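Local coordinates for putative HAD-hydrolase YfnB (Bacillus subtilis, PDB 3ED5), which is a putative hydrolase of the haloacid dehalogenase superfamily, probably acting as a 5'-nucleotidase on nucleoside monophosphates, at residues T72-L77 against Q92-F97; R57-G62 against V124-S129. All blocks are in the same frame, centred on the assembly; numbering follows the deposited sequence.

Interaction 1 of 2, residues T72-L77 against Q92-F97; sequences TRFSAL and QKYRRF. With FMT (formic acid), chain B.
Phe74 meets Tyr94 with one corner of its ring: CZ stands over the centre of the tyrosine ring, 3.4 Å from Tyr94 CG. The two ring planes are inclined by 57°, too steep for a stack and too shallow for a T-shaped pair. Tyr94 turns this face toward its neighbour because its CG is anti to the backbone N (chi1 179°). Beside the aromatic pair the guanidinium of Arg73 comes up almost perpendicular to the tyrosine plane, Tyr94 CE2 lying over one of its faces 3.5 Å from Arg73 NH2. The same nitrogen comes within 3.4 Å of Arg95 NH2, two donors that cannot bond to each other. A formate, probably from the crystallisation liquor, bridges the two cations. Its O1 takes bonds from both Arg73 NH1, at 2.9 Å, and Arg73 NH2, whereas O2 lies in the plane of the second guanidinium and is bound by Arg95 NH2 at 2.8 Å with an N-H...O angle of 159°. Glu91 adds a protein carboxylate, one oxygen forming a salt bridge with Arg73 NH2 and the other with Arg95 NH2. Farther out, Asn52 holds Arg73 NH1, Thr131 holds Arg95 NH1, and Tyr48 lies nearly parallel to the Phe74 ring. Helices 66-80 and 87-98, whose local axes come no closer than 11.2 Å, are thus joined in the helical cap of this HAD-family protein by long side chains. Glu91, the protein's own counter-charge, probably offsets the repulsion between the two guanidinium groups, with the formate adding to it in the crystal.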
# COMPACT_ATOMS: atom_id res chain seq x y z
N THR A 72 -7.30 10.65 13.80
CA THR A 72 -7.72 12.05 13.64
C THR A 72 -8.34 12.41 12.30
O THR A 72 -8.99 13.46 12.20
CB THR A 72 -6.61 13.06 13.99
OG1 THR A 72 -5.49 12.84 13.14
CG2 THR A 72 -6.14 12.90 15.44
N ARG A 73 -8.13 11.60 11.27
CA ARG A 73 -8.56 12.01 9.92
C ARG A 73 -10.07 12.28 9.87
O ARG A 73 -10.50 13.29 9.28
CB ARG A 73 -8.15 10.98 8.85
CG ARG A 73 -8.70 9.57 9.12
CD ARG A 73 -7.93 8.54 8.23
NE ARG A 73 -8.26 7.16 8.55
CZ ARG A 73 -7.76 6.13 7.87
NH1 ARG A 73 -6.98 6.36 6.80
NH2 ARG A 73 -8.08 4.89 8.20
N PHE A 74 -10.88 11.43 10.49
CA PHE A 74 -12.35 11.65 10.41
C PHE A 74 -12.85 12.77 11.29
O PHE A 74 -13.84 13.42 10.95
CB PHE A 74 -13.14 10.36 10.67
CG PHE A 74 -12.88 9.32 9.65
CD1 PHE A 74 -13.34 9.48 8.35
CD2 PHE A 74 -12.12 8.19 9.96
CE1 PHE A 74 -13.03 8.49 7.36
CE2 PHE A 74 -11.82 7.23 9.00
CZ PHE A 74 -12.26 7.38 7.71
N SER A 75 -12.19 13.00 12.41
CA SER A 75 -12.55 14.17 13.21
C SER A 75 -12.09 15.46 12.54
O SER A 75 -12.84 16.45 12.56
CB SER A 75 -12.07 14.08 14.66
OG SER A 75 -10.77 13.54 14.69
N ALA A 76 -10.90 15.45 11.92
CA ALA A 76 -10.45 16.65 11.15
C ALA A 76 -11.44 16.99 10.04
O ALA A 76 -11.79 18.16 9.85
CB ALA A 76 -9.05 16.42 10.56
N LEU A 77 -11.91 15.97 9.33
CA LEU A 77 -12.89 16.20 8.26
C LEU A 77 -14.22 16.68 8.82
O LEU A 77 -14.72 17.77 8.45
CB LEU A 77 -13.09 14.91 7.46
CG LEU A 77 -14.12 14.99 6.33
CD1 LEU A 77 -13.59 15.87 5.19
CD2 LEU A 77 -14.45 13.55 5.86
N GLN A 92 -12.65 3.36 14.14
CA GLN A 92 -12.97 1.98 14.45
C GLN A 92 -14.10 1.46 13.54
O GLN A 92 -14.03 0.32 13.04
CB GLN A 92 -13.32 1.91 15.93
CG GLN A 92 -13.89 0.63 16.45
CD GLN A 92 -14.32 0.83 17.92
OE1 GLN A 92 -13.48 0.84 18.82
NE2 GLN A 92 -15.62 1.03 18.15
N LYS A 93 -15.11 2.30 13.29
CA LYS A 93 -16.22 1.88 12.39
C LYS A 93 -15.76 1.75 10.94
O LYS A 93 -16.07 0.77 10.25
CB LYS A 93 -17.41 2.88 12.49
CG LYS A 93 -18.12 2.83 13.82
CD LYS A 93 -19.08 4.01 13.95
CE LYS A 93 -19.89 3.94 15.22
NZ LYS A 93 -21.33 3.65 14.96
N TYR A 94 -15.01 2.74 10.47
CA TYR A 94 -14.45 2.74 9.15
C TYR A 94 -13.58 1.50 8.94
O TYR A 94 -13.65 0.82 7.88
CB TYR A 94 -13.55 3.96 9.02
CG TYR A 94 -12.87 4.06 7.69
CD1 TYR A 94 -13.62 4.32 6.56
CD2 TYR A 94 -11.48 3.89 7.55
CE1 TYR A 94 -13.05 4.46 5.32
CE2 TYR A 94 -10.87 4.05 6.27
CZ TYR A 94 -11.70 4.32 5.17
OH TYR A 94 -11.25 4.49 3.88
N ARG A 95 -12.77 1.23 9.95
CA ARG A 95 -11.77 0.13 9.89
C ARG A 95 -12.46 -1.22 9.62
O ARG A 95 -11.96 -2.06 8.83
CB ARG A 95 -11.00 0.09 11.23
CG ARG A 95 -9.99 -1.07 11.38
CD ARG A 95 -8.85 -0.96 10.39
NE ARG A 95 -8.24 0.39 10.28
CZ ARG A 95 -7.34 0.72 9.36
NH1 ARG A 95 -6.88 -0.21 8.51
NH2 ARG A 95 -6.85 1.96 9.30
N ARG A 96 -13.56 -1.47 10.31
CA ARG A 96 -14.31 -2.70 10.13
C ARG A 96 -14.79 -2.85 8.68
O ARG A 96 -14.63 -3.93 8.08
CB ARG A 96 -15.45 -2.82 11.13
CG ARG A 96 -16.04 -4.20 11.17
CD ARG A 96 -17.13 -4.37 10.13
NE ARG A 96 -18.36 -3.73 10.58
CZ ARG A 96 -19.56 -3.93 10.03
NH1 ARG A 96 -19.70 -4.76 8.99
NH2 ARG A 96 -20.62 -3.30 10.53
N PHE A 97 -15.34 -1.78 8.12
CA PHE A 97 -15.79 -1.80 6.72
C PHE A 97 -14.64 -1.93 5.73
O PHE A 97 -14.75 -2.65 4.74
CB PHE A 97 -16.57 -0.55 6.36
CG PHE A 97 -17.85 -0.38 7.14
CD1 PHE A 97 -18.76 -1.43 7.27
CD2 PHE A 97 -18.14 0.85 7.73
CE1 PHE A 97 -19.97 -1.27 7.99
CE2 PHE A 97 -19.35 1.03 8.45
CZ PHE A 97 -20.26 -0.03 8.58
C FMT B . -5.83 2.84 5.83
O1 FMT B . -6.71 3.67 5.67
O2 FMT B . -5.44 2.48 6.92

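Interaction 2 of 2, residues R57-G62 against V124-S129; sequences RAFEEG and VTNGVS. With FMT (formic acid), chain C.
The last turn of helix 42-60, closed at Gly62 by a Schellman motif, faces the loop that leaves strand 120-125, with Glu60 and Asn126 the nearest residues at 8.6 Å between their CA atoms. In the Rossmann-like HAD fold this loop follows the strand next to 9-12, at the C-terminal edge of the parallel sheet, and the Asn126 side chain lies about 7 Å from that of Asp13, the nucleophile by similarity. Asn126 ND2 approaches Phe59 CE2 obliquely, 3.7 Å away, while the CB of the asparagine sits in plane at the ring's edge. With CG anti to the backbone N (chi1 157°), Phe59 swings its ring toward the loop. Glu60 reaches the same amide through water: a molecule donates to Glu60 OE2 at 2.7 Å and to a bound formate, and accepts from Asn126 ND2 at 2.9 Å. Lys158 O takes another bond from that ND2. The other carboxylate oxygen, Glu60 OE1, pairs with Arg57 NH1, which also has Glu61 as a charged mate, and is hydrogen-bonded to Thr187. A glutamine in place of Glu60 would probably leave Arg57 with Glu61 alone of these two charges and give the water a poorer anchor on the helix. In the same loop, Thr125 OG1 accepts from Gly127 N in an ST turn, and the backbone N of Asn126 points at formate O2, 2.9 Å away with an N-H...O angle of 159°.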
# COMPACT_ATOMS: atom_id res chain seq x y z
N ARG A 57 1.29 11.21 4.57
CA ARG A 57 2.62 11.73 4.22
C ARG A 57 3.39 12.14 5.47
O ARG A 57 4.59 11.86 5.58
CB ARG A 57 2.57 12.92 3.24
CG ARG A 57 2.24 12.47 1.81
CD ARG A 57 3.43 11.68 1.18
NE ARG A 57 4.58 12.56 1.05
CZ ARG A 57 5.78 12.36 1.57
NH1 ARG A 57 6.06 11.25 2.25
NH2 ARG A 57 6.73 13.27 1.37
N ALA A 58 2.72 12.81 6.42
CA ALA A 58 3.38 13.23 7.67
C ALA A 58 3.91 11.99 8.42
O ALA A 58 5.06 11.98 8.90
CB ALA A 58 2.44 14.06 8.56
N PHE A 59 3.11 10.92 8.43
CA PHE A 59 3.58 9.64 9.01
C PHE A 59 4.80 9.06 8.27
O PHE A 59 5.79 8.68 8.92
CB PHE A 59 2.42 8.67 9.09
CG PHE A 59 2.81 7.21 9.13
CD1 PHE A 59 3.42 6.65 10.26
CD2 PHE A 59 2.48 6.39 8.06
CE1 PHE A 59 3.72 5.27 10.29
CE2 PHE A 59 2.78 5.01 8.08
CZ PHE A 59 3.40 4.46 9.21
N GLU A 60 4.75 9.00 6.94
CA GLU A 60 5.92 8.54 6.16
C GLU A 60 7.17 9.34 6.49
O GLU A 60 8.29 8.78 6.58
CB GLU A 60 5.66 8.60 4.65
CG GLU A 60 4.66 7.56 4.18
CD GLU A 60 4.22 7.75 2.72
OE1 GLU A 60 4.80 8.60 1.99
OE2 GLU A 60 3.30 7.02 2.31
N GLU A 61 6.99 10.65 6.70
CA GLU A 61 8.10 11.56 6.95
C GLU A 61 8.61 11.52 8.39
O GLU A 61 9.58 12.21 8.73
CB GLU A 61 7.68 13.01 6.64
CG GLU A 61 7.45 13.30 5.17
CD GLU A 61 6.48 14.50 4.97
OE1 GLU A 61 6.24 15.30 5.93
OE2 GLU A 61 5.95 14.66 3.85
N GLY A 62 7.92 10.77 9.25
CA GLY A 62 8.31 10.67 10.65
C GLY A 62 7.80 11.79 11.55
O GLY A 62 8.32 12.01 12.65
N VAL A 124 5.61 -5.77 1.60
CA VAL A 124 6.17 -4.64 2.35
C VAL A 124 5.06 -3.58 2.44
O VAL A 124 4.63 -3.04 1.42
CB VAL A 124 7.51 -4.09 1.76
CG1 VAL A 124 8.65 -5.17 1.99
CG2 VAL A 124 7.38 -3.71 0.24
N THR A 125 4.58 -3.38 3.65
CA THR A 125 3.40 -2.49 3.81
C THR A 125 3.46 -1.62 5.07
O THR A 125 3.95 -2.05 6.12
CB THR A 125 2.06 -3.33 3.74
OG1 THR A 125 0.92 -2.42 3.79
CG2 THR A 125 1.96 -4.31 4.94
N ASN A 126 2.92 -0.39 4.95
CA ASN A 126 2.73 0.51 6.11
C ASN A 126 1.29 0.38 6.66
O ASN A 126 0.95 1.01 7.67
CB ASN A 126 2.90 1.98 5.68
CG ASN A 126 4.34 2.39 5.57
OD1 ASN A 126 5.26 1.62 5.90
ND2 ASN A 126 4.56 3.61 5.11
N GLY A 127 0.46 -0.43 6.01
CA GLY A 127 -0.93 -0.62 6.44
C GLY A 127 -1.06 -1.31 7.79
O GLY A 127 -0.19 -2.03 8.23
N VAL A 128 -2.19 -1.11 8.46
CA VAL A 128 -2.45 -1.80 9.72
C VAL A 128 -2.32 -3.33 9.54
O VAL A 128 -2.94 -3.91 8.62
CB VAL A 128 -3.82 -1.42 10.25
CG1 VAL A 128 -4.20 -2.26 11.50
CG2 VAL A 128 -3.80 0.09 10.56
N SER A 129 -1.54 -3.97 10.42
CA SER A 129 -1.22 -5.39 10.21
C SER A 129 -2.48 -6.25 10.10
O SER A 129 -2.64 -7.01 9.14
CB SER A 129 -0.31 -5.92 11.33
OG SER A 129 0.09 -7.22 10.94
C FMT C . 2.54 1.99 1.92
O1 FMT C . 1.61 2.65 2.33
O2 FMT C . 2.73 0.87 2.39
O HOH W 1 2.37 5.04 3.90

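In the fold
Helix 42-60 is common ground: its final turn forms one side of interaction 2, while farther back along it Asn52 bonds Arg73 and Tyr48 meets the ring of Phe74 in interaction 1. The centres lie about 17 Å apart, yet the two contacts touch where Arg95 NH1 packs on Val128 CG2. Both are largely buried, but interaction 1 joins two cap helices far from the chain's centre, whereas interaction 2 lies nearer to it and brings the cap to the catalytic sheet. Their chemistry follows: direct aromatic contact and paired arginines sharing anions in the first, a sparser, water-bridged carboxylate-amide link near the presumed nucleophile in the second.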